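Local atomic coordinates of dTDP-4-amino-4,6-dideoxyglucose formyltransferase (Shewanella sp. FDAARGOS_354, PDB entry 6V2T), a protein that probably transfers a formyl group from a folate cofactor to the sugar amine of dTDP-4-amino-4,6-dideoxyglucose, a step toward lipopolysaccharide O-antigen. Residues V29-P34 with R58-N63; N78-K83 with C100-P105; C219-D224 with N245-L250. All blocks are in the same frame, centred on the assembly; numbering follows the deposited sequence.

Interaction 1 of 3, residues V29-P34 with R58-N63. With 0FX (dTDP-4-amino-4,6-dideoxyglucose), chain G.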
# COMPACT_ATOMS: atom_id res chain seq x y z
N VAL B 29 32.58 -4.26 -9.43
CA VAL B 29 32.11 -2.93 -8.97
C VAL B 29 30.60 -3.00 -8.84
O VAL B 29 29.91 -3.31 -9.83
CB VAL B 29 32.52 -1.78 -9.89
CG1 VAL B 29 32.19 -0.43 -9.26
CG2 VAL B 29 33.98 -1.84 -10.27
N SER B 30 30.10 -2.70 -7.66
CA SER B 30 28.69 -2.95 -7.32
C SER B 30 28.20 -2.02 -6.21
O SER B 30 28.95 -1.82 -5.22
CB SER B 30 28.52 -4.37 -6.91
OG SER B 30 27.15 -4.61 -6.64
N ASP B 31 26.96 -1.57 -6.33
CA ASP B 31 26.29 -0.71 -5.32
C ASP B 31 25.02 -1.41 -4.82
O ASP B 31 24.15 -0.70 -4.30
CB ASP B 31 26.04 0.67 -5.92
CG ASP B 31 27.34 1.42 -6.10
OD1 ASP B 31 28.06 1.63 -5.08
OD2 ASP B 31 27.66 1.74 -7.24
N ASN B 32 24.95 -2.74 -4.95
CA ASN B 32 23.79 -3.60 -4.61
C ASN B 32 24.25 -4.73 -3.68
O ASN B 32 25.00 -5.65 -4.13
CB ASN B 32 23.10 -4.14 -5.87
CG ASN B 32 21.76 -4.79 -5.60
OD1 ASN B 32 21.68 -6.00 -5.40
ND2 ASN B 32 20.70 -4.00 -5.60
N LYS B 33 23.87 -4.66 -2.40
CA LYS B 33 24.32 -5.65 -1.40
C LYS B 33 23.79 -7.03 -1.79
O LYS B 33 24.55 -7.99 -1.76
CB LYS B 33 23.92 -5.25 0.02
CG LYS B 33 24.65 -6.00 1.12
CD LYS B 33 23.81 -6.29 2.34
CE LYS B 33 24.09 -7.66 2.92
NZ LYS B 33 22.97 -8.12 3.78
N PRO B 34 22.49 -7.20 -2.14
CA PRO B 34 21.99 -8.52 -2.54
C PRO B 34 22.85 -9.21 -3.62
O PRO B 34 23.23 -10.33 -3.40
CB PRO B 34 20.56 -8.22 -3.02
CG PRO B 34 20.15 -7.01 -2.20
CD PRO B 34 21.42 -6.19 -2.11
N ARG B 58 34.42 -3.72 -5.03
CA ARG B 58 34.44 -2.28 -4.70
C ARG B 58 33.03 -1.71 -4.95
O ARG B 58 32.28 -2.27 -5.81
CB ARG B 58 35.50 -1.56 -5.54
CG ARG B 58 36.91 -2.13 -5.40
CD ARG B 58 37.59 -1.79 -4.09
NE ARG B 58 38.99 -2.19 -4.07
CZ ARG B 58 39.42 -3.37 -3.67
NH1 ARG B 58 40.72 -3.64 -3.70
NH2 ARG B 58 38.57 -4.26 -3.22
N TYR B 59 32.67 -0.65 -4.23
CA TYR B 59 31.39 0.08 -4.45
C TYR B 59 31.75 1.44 -5.03
O TYR B 59 32.95 1.78 -5.06
CB TYR B 59 30.55 0.14 -3.18
CG TYR B 59 31.17 0.98 -2.10
CD1 TYR B 59 31.11 2.35 -2.15
CD2 TYR B 59 31.83 0.39 -1.03
CE1 TYR B 59 31.68 3.15 -1.17
CE2 TYR B 59 32.39 1.17 -0.02
CZ TYR B 59 32.33 2.55 -0.10
OH TYR B 59 32.89 3.34 0.86
N SER B 60 30.75 2.16 -5.54
CA SER B 60 30.94 3.42 -6.29
C SER B 60 31.16 4.55 -5.28
O SER B 60 30.50 4.54 -4.23
CB SER B 60 29.77 3.76 -7.20
OG SER B 60 29.68 2.87 -8.30
N ALA B 61 32.02 5.50 -5.62
CA ALA B 61 32.34 6.70 -4.81
C ALA B 61 31.05 7.49 -4.55
O ALA B 61 30.81 7.90 -3.40
CB ALA B 61 33.38 7.53 -5.54
N ILE B 62 30.21 7.63 -5.58
CA ILE B 62 28.98 8.47 -5.56
C ILE B 62 27.88 7.81 -4.70
O ILE B 62 26.88 8.49 -4.41
CB ILE B 62 28.52 8.78 -7.00
CG1 ILE B 62 27.57 9.98 -7.04
CG2 ILE B 62 27.92 7.55 -7.67
CD1 ILE B 62 27.65 10.80 -8.32
N ASN B 63 28.08 6.55 -4.30
CA ASN B 63 27.15 5.81 -3.40
C ASN B 63 26.93 6.70 -2.17
O ASN B 63 27.93 7.02 -1.49
CB ASN B 63 27.64 4.41 -3.02
CG ASN B 63 26.55 3.52 -2.47
OD1 ASN B 63 25.66 4.01 -1.77
ND2 ASN B 63 26.57 2.23 -2.79
O4P 0FX G . 18.79 -1.65 -9.03
P2 0FX G . 19.71 -0.99 -8.00
O3P 0FX G . 20.86 -1.86 -7.61
O1G 0FX G . 20.28 0.23 -8.82
C1G 0FX G . 21.70 0.37 -8.92
C2G 0FX G . 21.96 1.84 -8.66
O2G 0FX G . 21.53 2.29 -7.36
C3G 0FX G . 21.19 2.61 -9.72
O3G 0FX G . 21.53 4.00 -9.55
C4G 0FX G . 21.51 2.09 -11.14
N4A 0FX G . 20.56 2.68 -12.08
C5G 0FX G . 21.43 0.58 -11.31
C6G 0FX G . 21.99 0.15 -12.68
O5G 0FX G . 22.14 -0.03 -10.23
OPP 0FX G . 19.19 -0.54 -6.45
P 0FX G . 18.29 0.75 -6.45
O1P 0FX G . 18.85 2.00 -6.93
O2P 0FX G . 17.94 1.01 -5.01
O5 0FX G . 16.86 0.52 -7.07
C5 0FX G . 16.17 -0.70 -6.88
C4 0FX G . 14.69 -0.42 -7.15
O4 0FX G . 14.11 0.41 -6.15
C3 0FX G . 14.42 0.37 -8.45
O3 0FX G . 14.46 -0.46 -9.60
C2 0FX G . 13.05 1.05 -8.20
C1 0FX G . 13.10 1.22 -6.65
N11 0FX G . 13.39 2.61 -6.32
C61 0FX G . 14.63 3.02 -5.97
C51 0FX G . 14.83 4.36 -5.64
C5A 0FX G . 16.22 4.85 -5.26
C21 0FX G . 12.36 3.45 -6.33
O21 0FX G . 11.13 2.99 -6.69
N31 0FX G . 12.51 4.77 -6.03
C41 0FX G . 13.74 5.23 -5.68
O41 0FX G . 13.88 6.57 -5.43
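V29 and R58 form a parallel beta bridge, CA to CA 4.9 Å, and past it S30 N donates to R58 O over 2.9 Å. Two CA-H...O contacts fill in beside that bond: V29 CA meets R58 O, and Y59 CA meets S30 O.

Side-chain hydrogen bonds converge on D31, just past the bridge. Its CG stands beside the backbone N (chi1 -70°), which carries the carboxylate over to the other segment. D31 OD1 takes two donors: S60 N from the syn side at 2.8 Å, close to straight at 166°, and N63 ND2 from the anti side, well out of the carboxylate plane, also at 2.8 Å. The N63 amide is turned 72° from that plane. S60 OG donates to the syn lone pair of D31 OD2 over a short 2.5 Å, and K101 N shares that oxygen. With both oxygens gripped, rotation of the carboxylate should be well fixed.

From the N-cap of helix 33-45, N32 ND2 donates to O3P of the dTDP-sugar at 2.9 Å, while N32 OD1 caps L35 N. The bridge and D31 bonds lie at the C-terminal ends of strands 24-30 and 53-60 of a beta-alpha-beta unit, with N32 lining the diphosphate pocket, as in Rossmann-like formyltransferases.

Interaction 2 of 3, residues N78-K83 with C100-P105; sequences NVKSEK and CKQIFP. With FOL (folic acid), chain H; 0FX (dTDP-4-amino-4,6-dideoxyglucose), chain G.
V79 lies opposite F104, their CA atoms 6.0 Å apart, and K80 is similarly placed across from P105. N78-S81 is a type I turn closed by S81 N to N78 O, whereas C100-P105 is an irregular loop running toward helix 106-109. V79 O is buried against the P105 ring and has no hydrogen-bond partner in the model.

The Q102 chain, extended beyond CG (chi2 -176°), carries its amide across to the turn. Q102 OE1 accepts from V79 N at 3.2 Å in an almost straight N-H...O (177°), with the donor tilted from the carbonyl plane, and Q102 NE2 gives to N78 OD1 at 3.0 Å from above the N78 carbonyl plane. That same OD1 takes K80 N in an Asx turn, and the two donors come from opposite faces of the N78 amide.

The loop is part of the folate site of the formyltransferase domain: folic acid donates from NA2 to F104 O at 2.9 Å and from N10 to C100 O at 3.2 Å. K101 NZ instead reaches O2G of the dTDP-sugar, at 2.8 Å.

V79 CG1 meets the F104 ring obliquely, 3.7 Å from F104 CD1, while V79 CG2 approaches F104 CE1 and Q102 OE1.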
# COMPACT_ATOMS: atom_id res chain seq x y z
N ASN B 78 36.51 5.05 -7.68
CA ASN B 78 36.01 6.19 -8.48
C ASN B 78 36.43 6.03 -9.94
O ASN B 78 37.51 6.48 -10.34
CB ASN B 78 36.52 7.52 -7.94
CG ASN B 78 35.90 8.70 -8.66
OD1 ASN B 78 35.12 8.53 -9.60
ND2 ASN B 78 36.22 9.89 -8.20
N VAL B 79 35.52 5.50 -10.74
CA VAL B 79 35.73 5.16 -12.17
C VAL B 79 35.89 6.44 -13.01
O VAL B 79 36.27 6.32 -14.20
CB VAL B 79 34.54 4.27 -12.58
CG1 VAL B 79 34.23 4.37 -14.05
CG2 VAL B 79 34.77 2.84 -12.13
N LYS B 80 35.65 7.62 -12.44
CA LYS B 80 35.93 8.92 -13.11
C LYS B 80 37.26 9.50 -12.63
O LYS B 80 37.62 10.57 -13.11
CB LYS B 80 34.78 9.90 -12.85
CG LYS B 80 33.40 9.36 -13.23
CD LYS B 80 32.41 10.44 -13.58
CE LYS B 80 31.02 9.89 -13.85
NZ LYS B 80 29.97 10.87 -13.50
N SER B 81 37.98 8.83 -11.72
CA SER B 81 39.36 9.21 -11.29
C SER B 81 40.40 8.67 -12.29
O SER B 81 40.53 7.43 -12.38
CB SER B 81 39.66 8.72 -9.90
OG SER B 81 41.07 8.64 -9.70
N GLU B 82 41.12 9.55 -12.98
CA GLU B 82 42.30 9.21 -13.84
C GLU B 82 43.15 8.13 -13.17
O GLU B 82 43.53 7.15 -13.85
CB GLU B 82 43.18 10.45 -14.05
CG GLU B 82 43.91 10.44 -15.38
CD GLU B 82 43.12 11.02 -16.54
OE1 GLU B 82 42.27 11.90 -16.29
OE2 GLU B 82 43.35 10.58 -17.69
N LYS B 83 43.46 8.33 -11.89
CA LYS B 83 44.29 7.42 -11.04
C LYS B 83 43.62 6.06 -10.90
O LYS B 83 44.34 5.05 -11.05
CB LYS B 83 44.53 8.02 -9.65
CG LYS B 83 45.84 8.78 -9.49
CD LYS B 83 45.78 9.92 -8.49
CE LYS B 83 45.30 11.22 -9.11
NZ LYS B 83 44.59 12.07 -8.13
N CYS B 100 26.23 -1.01 -10.85
CA CYS B 100 27.21 0.06 -10.58
C CYS B 100 26.55 1.42 -10.83
O CYS B 100 26.06 1.61 -11.97
CB CYS B 100 28.42 -0.09 -11.48
SG CYS B 100 29.68 1.16 -11.17
N LYS B 101 26.55 2.31 -9.83
CA LYS B 101 25.95 3.68 -9.91
C LYS B 101 26.78 4.60 -10.82
O LYS B 101 26.26 5.67 -11.16
CB LYS B 101 25.83 4.32 -8.51
CG LYS B 101 24.79 3.71 -7.58
CD LYS B 101 24.93 4.14 -6.13
CE LYS B 101 23.80 3.65 -5.25
NZ LYS B 101 22.51 4.27 -5.63
N GLN B 102 28.01 4.25 -11.22
CA GLN B 102 28.85 5.17 -12.03
C GLN B 102 28.89 4.76 -13.50
O GLN B 102 29.05 3.58 -13.79
CB GLN B 102 30.30 5.20 -11.56
CG GLN B 102 30.49 5.75 -10.15
CD GLN B 102 31.96 5.82 -9.81
OE1 GLN B 102 32.60 4.80 -9.52
NE2 GLN B 102 32.51 7.02 -9.88
N ILE B 103 28.84 5.74 -14.41
CA ILE B 103 29.09 5.50 -15.85
C ILE B 103 30.59 5.28 -16.05
O ILE B 103 31.38 6.10 -15.55
CB ILE B 103 28.57 6.68 -16.70
CG1 ILE B 103 27.06 6.85 -16.52
CG2 ILE B 103 28.95 6.45 -18.16
CD1 ILE B 103 26.55 8.27 -16.75
N PHE B 104 30.98 4.20 -16.73
CA PHE B 104 32.41 3.93 -17.05
C PHE B 104 32.84 4.88 -18.16
O PHE B 104 32.15 4.99 -19.16
CB PHE B 104 32.66 2.48 -17.46
CG PHE B 104 32.63 1.48 -16.33
CD1 PHE B 104 31.93 1.73 -15.16
CD2 PHE B 104 33.31 0.27 -16.45
CE1 PHE B 104 31.89 0.79 -14.14
CE2 PHE B 104 33.25 -0.68 -15.44
CZ PHE B 104 32.55 -0.41 -14.29
N PRO B 105 33.97 5.60 -18.02
CA PRO B 105 34.48 6.42 -19.10
C PRO B 105 35.01 5.57 -20.26
O PRO B 105 35.40 4.41 -20.05
CB PRO B 105 35.64 7.18 -18.45
CG PRO B 105 36.14 6.22 -17.40
CD PRO B 105 34.88 5.58 -16.86
N1 FOL H . 29.04 2.48 -18.06
C2 FOL H . 29.11 2.43 -19.40
NA2 FOL H . 30.02 3.16 -20.04
N3 FOL H . 28.29 1.61 -20.13
C4 FOL H . 27.35 0.89 -19.51
O4 FOL H . 26.64 0.17 -20.26
C4A FOL H . 27.26 0.92 -18.12
N5 FOL H . 26.33 0.25 -17.44
C6 FOL H . 25.97 0.56 -16.05
C7 FOL H . 27.26 0.96 -15.32
N8 FOL H . 28.10 1.85 -16.08
C8A FOL H . 28.14 1.75 -17.42
C9 FOL H . 24.70 1.49 -15.94
N10 FOL H . 24.75 2.39 -14.79
C11 FOL H . 23.58 6.43 -14.65
C12 FOL H . 24.15 5.79 -13.55
C13 FOL H . 24.52 4.44 -13.61
C14 FOL H . 24.35 3.71 -14.77
C15 FOL H . 23.81 4.36 -15.88
C16 FOL H . 23.43 5.70 -15.82
C FOL H . 23.21 7.90 -14.59
O FOL H . 23.76 8.55 -13.73
N FOL H . 22.40 8.50 -15.47
O4P 0FX G . 18.79 -1.65 -9.03
P2 0FX G . 19.71 -0.99 -8.00
O3P 0FX G . 20.86 -1.86 -7.61
O1G 0FX G . 20.28 0.23 -8.82
C1G 0FX G . 21.70 0.37 -8.92
C2G 0FX G . 21.96 1.84 -8.66
O2G 0FX G . 21.53 2.29 -7.36
C3G 0FX G . 21.19 2.61 -9.72
O3G 0FX G . 21.53 4.00 -9.55
C4G 0FX G . 21.51 2.09 -11.14
N4A 0FX G . 20.56 2.68 -12.08
C5G 0FX G . 21.43 0.58 -11.31
C6G 0FX G . 21.99 0.15 -12.68
O5G 0FX G . 22.14 -0.03 -10.23
OPP 0FX G . 19.19 -0.54 -6.45
P 0FX G . 18.29 0.75 -6.45
O1P 0FX G . 18.85 2.00 -6.93
O2P 0FX G . 17.94 1.01 -5.01
O5 0FX G . 16.86 0.52 -7.07
C5 0FX G . 16.17 -0.70 -6.88
C4 0FX G . 14.69 -0.42 -7.15
O4 0FX G . 14.11 0.41 -6.15
C3 0FX G . 14.42 0.37 -8.45
O3 0FX G . 14.46 -0.46 -9.60
C2 0FX G . 13.05 1.05 -8.20
C1 0FX G . 13.10 1.22 -6.65
N11 0FX G . 13.39 2.61 -6.32
C61 0FX G . 14.63 3.02 -5.97
C51 0FX G . 14.83 4.36 -5.64
C5A 0FX G . 16.22 4.85 -5.26
C21 0FX G . 12.36 3.45 -6.33
O21 0FX G . 11.13 2.99 -6.69
N31 0FX G . 12.51 4.77 -6.03
C41 0FX G . 13.74 5.23 -5.68
O41 0FX G . 13.88 6.57 -5.43

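Interaction 3 of 3, residues C219-D224 with N245-L250; sequences CKLNLD and NNAYYL. With 0FX (dTDP-4-amino-4,6-dideoxyglucose), chain G.
C219 and K220 meet A247 and Y248 in a mostly buried backbone-and-ring contact of the C-terminal domain, where the loop leaving helix 212-219 runs beside strand 248-250. The touching parts diverge by 42°, and the pairing amounts to a single bridge, K220 with Y248. Y248 N donates to C219 O at 3.0 Å, and Y248 O accepts from L221 N at 2.8 Å, nearly straight. Further on, a water spans the widening gap by donating to L221 O and accepting from L250 N.

Each tyrosine ring has a carbon over one face. L223 CD1 sits over the centre of the Y249 ring, 3.5 Å from the centroid and 12° off the normal, a close CH-pi contact. K220 CA, a backbone carbon, covers the Y248 ring displaced toward its rim, 4.3 Å from the centroid. Y248 CG lies between its backbone N and carbonyl carbon (chi1 67°), which folds the ring back over K220; the same ring has a cation-pi partner in K256. L221 CD1 packs on A247 CB at 4.0 Å, and L221 continues onto helix 229-238. From the second subunit, L229 packs on L221, and R230 forms a salt bridge with D224.

N246 OD1 accepts from N31 of the dTDP-sugar thymine at 2.9 Å, and N246 ND2 gives to its O21 at 2.8 Å. ND2 also donates to L239 O, which should help to set which way round the amide lies. These paired amide-to-base bonds place N246 at the thymine end of the substrate site, in the C-terminal dimerization family region.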
# COMPACT_ATOMS: atom_id res chain seq x y z
N CYS B 219 6.80 10.77 -11.81
CA CYS B 219 6.47 10.78 -10.37
C CYS B 219 5.49 11.92 -10.08
O CYS B 219 4.68 11.75 -9.20
CB CYS B 219 7.73 10.90 -9.53
SG CYS B 219 8.58 9.32 -9.27
N LYS B 220 5.56 13.01 -10.85
CA LYS B 220 4.72 14.22 -10.64
C LYS B 220 3.35 13.95 -11.26
O LYS B 220 3.22 13.98 -12.51
CB LYS B 220 5.38 15.47 -11.23
CG LYS B 220 4.60 16.75 -10.95
CD LYS B 220 5.26 18.03 -11.45
CE LYS B 220 4.26 19.17 -11.46
NZ LYS B 220 4.87 20.41 -11.99
N LEU B 221 2.38 13.63 -10.42
CA LEU B 221 1.03 13.26 -10.91
C LEU B 221 0.29 14.53 -11.34
O LEU B 221 0.44 15.56 -10.67
CB LEU B 221 0.28 12.55 -9.79
CG LEU B 221 0.96 11.29 -9.28
CD1 LEU B 221 0.12 10.70 -8.14
CD2 LEU B 221 1.16 10.28 -10.40
N ASN B 222 -0.55 14.40 -12.37
CA ASN B 222 -1.54 15.42 -12.79
C ASN B 222 -2.93 14.88 -12.43
O ASN B 222 -3.45 14.02 -13.17
CB ASN B 222 -1.36 15.76 -14.27
CG ASN B 222 -2.50 16.57 -14.83
OD1 ASN B 222 -3.17 17.26 -14.08
ND2 ASN B 222 -2.76 16.42 -16.12
N LEU B 223 -3.51 15.37 -11.34
CA LEU B 223 -4.85 14.94 -10.86
C LEU B 223 -5.96 15.25 -11.88
O LEU B 223 -7.04 14.71 -11.73
CB LEU B 223 -5.10 15.61 -9.51
CG LEU B 223 -4.30 15.02 -8.33
CD1 LEU B 223 -4.69 15.68 -7.01
CD2 LEU B 223 -4.48 13.52 -8.26
N ASP B 224 -5.70 16.09 -12.90
CA ASP B 224 -6.71 16.52 -13.90
C ASP B 224 -6.64 15.63 -15.13
O ASP B 224 -7.56 15.66 -15.98
CB ASP B 224 -6.53 18.00 -14.23
CG ASP B 224 -6.77 18.87 -13.01
OD1 ASP B 224 -7.84 18.69 -12.38
OD2 ASP B 224 -5.87 19.67 -12.65
N ASN B 245 9.35 6.90 -1.69
CA ASN B 245 8.52 8.11 -1.91
C ASN B 245 8.59 8.42 -3.39
O ASN B 245 9.56 9.05 -3.81
CB ASN B 245 9.02 9.27 -1.05
CG ASN B 245 8.87 8.99 0.43
OD1 ASN B 245 7.76 9.00 0.95
ND2 ASN B 245 9.98 8.71 1.09
N ASN B 246 7.67 7.86 -4.18
CA ASN B 246 7.77 8.02 -5.65
C ASN B 246 6.67 8.97 -6.12
O ASN B 246 6.96 10.18 -6.27
CB ASN B 246 7.81 6.66 -6.36
CG ASN B 246 9.05 5.84 -6.07
OD1 ASN B 246 10.14 6.38 -5.83
ND2 ASN B 246 8.91 4.53 -6.11
N ALA B 247 5.49 8.45 -6.46
CA ALA B 247 4.38 9.24 -7.01
C ALA B 247 3.94 10.25 -5.95
O ALA B 247 3.82 9.86 -4.79
CB ALA B 247 3.26 8.33 -7.44
N TYR B 248 3.71 11.48 -6.36
CA TYR B 248 3.14 12.56 -5.51
C TYR B 248 2.35 13.52 -6.39
O TYR B 248 2.62 13.56 -7.59
CB TYR B 248 4.24 13.31 -4.76
CG TYR B 248 5.13 14.10 -5.68
CD1 TYR B 248 6.22 13.50 -6.30
CD2 TYR B 248 4.84 15.42 -6.00
CE1 TYR B 248 7.03 14.20 -7.17
CE2 TYR B 248 5.64 16.13 -6.88
CZ TYR B 248 6.75 15.52 -7.44
OH TYR B 248 7.52 16.20 -8.33
N TYR B 249 1.42 14.27 -5.80
CA TYR B 249 0.90 15.54 -6.37
C TYR B 249 1.31 16.69 -5.44
O TYR B 249 1.46 16.53 -4.20
CB TYR B 249 -0.59 15.47 -6.71
CG TYR B 249 -1.53 15.22 -5.55
CD1 TYR B 249 -2.02 16.27 -4.77
CD2 TYR B 249 -1.91 13.93 -5.23
CE1 TYR B 249 -2.88 16.03 -3.72
CE2 TYR B 249 -2.78 13.68 -4.17
CZ TYR B 249 -3.24 14.73 -3.40
OH TYR B 249 -4.07 14.45 -2.36
N LEU B 250 1.53 17.85 -6.07
CA LEU B 250 1.88 19.13 -5.41
C LEU B 250 0.60 19.81 -4.91
O LEU B 250 -0.34 19.93 -5.70
CB LEU B 250 2.58 20.03 -6.43
CG LEU B 250 4.09 19.90 -6.48
CD1 LEU B 250 4.65 20.56 -7.73
CD2 LEU B 250 4.71 20.49 -5.22
O4P 0FX G . 18.79 -1.65 -9.03
P2 0FX G . 19.71 -0.99 -8.00
O3P 0FX G . 20.86 -1.86 -7.61
O1G 0FX G . 20.28 0.23 -8.82
C1G 0FX G . 21.70 0.37 -8.92
C2G 0FX G . 21.96 1.84 -8.66
O2G 0FX G . 21.53 2.29 -7.36
C3G 0FX G . 21.19 2.61 -9.72
O3G 0FX G . 21.53 4.00 -9.55
C4G 0FX G . 21.51 2.09 -11.14
N4A 0FX G . 20.56 2.68 -12.08
C5G 0FX G . 21.43 0.58 -11.31
C6G 0FX G . 21.99 0.15 -12.68
O5G 0FX G . 22.14 -0.03 -10.23
OPP 0FX G . 19.19 -0.54 -6.45
P 0FX G . 18.29 0.75 -6.45
O1P 0FX G . 18.85 2.00 -6.93
O2P 0FX G . 17.94 1.01 -5.01
O5 0FX G . 16.86 0.52 -7.07
C5 0FX G . 16.17 -0.70 -6.88
C4 0FX G . 14.69 -0.42 -7.15
O4 0FX G . 14.11 0.41 -6.15
C3 0FX G . 14.42 0.37 -8.45
O3 0FX G . 14.46 -0.46 -9.60
C2 0FX G . 13.05 1.05 -8.20
C1 0FX G . 13.10 1.22 -6.65
N11 0FX G . 13.39 2.61 -6.32
C61 0FX G . 14.63 3.02 -5.97
C51 0FX G . 14.83 4.36 -5.64
C5A 0FX G . 16.22 4.85 -5.26
C21 0FX G . 12.36 3.45 -6.33
O21 0FX G . 11.13 2.99 -6.69
N31 0FX G . 12.51 4.77 -6.03
C41 0FX G . 13.74 5.23 -5.68
O41 0FX G . 13.88 6.57 -5.43
O HOH W 1 1.50 17.61 -9.14

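In the fold
Interactions 1 and 2 belong to the formyl transferase domain and touch: they share the D31-K101 bond, and C100 packs its sulfur on V29 and S60. Interaction 1 is the more buried, with a carboxylate at the ends of adjacent sheet strands. Interaction 2 is only partly buried and has no strand pairing; it joins a turn to a loop through two side-chain amides and a valine. Interaction 3 lies in the other domain, its centre about 30 Å from that of interaction 1, and combines backbone bonds with CH-pi contacts on two tyrosine rings beside the second subunit. All three touch the dTDP-sugar, at its diphosphate, hexose and thymine respectively; interaction 2 alone also bonds folic acid.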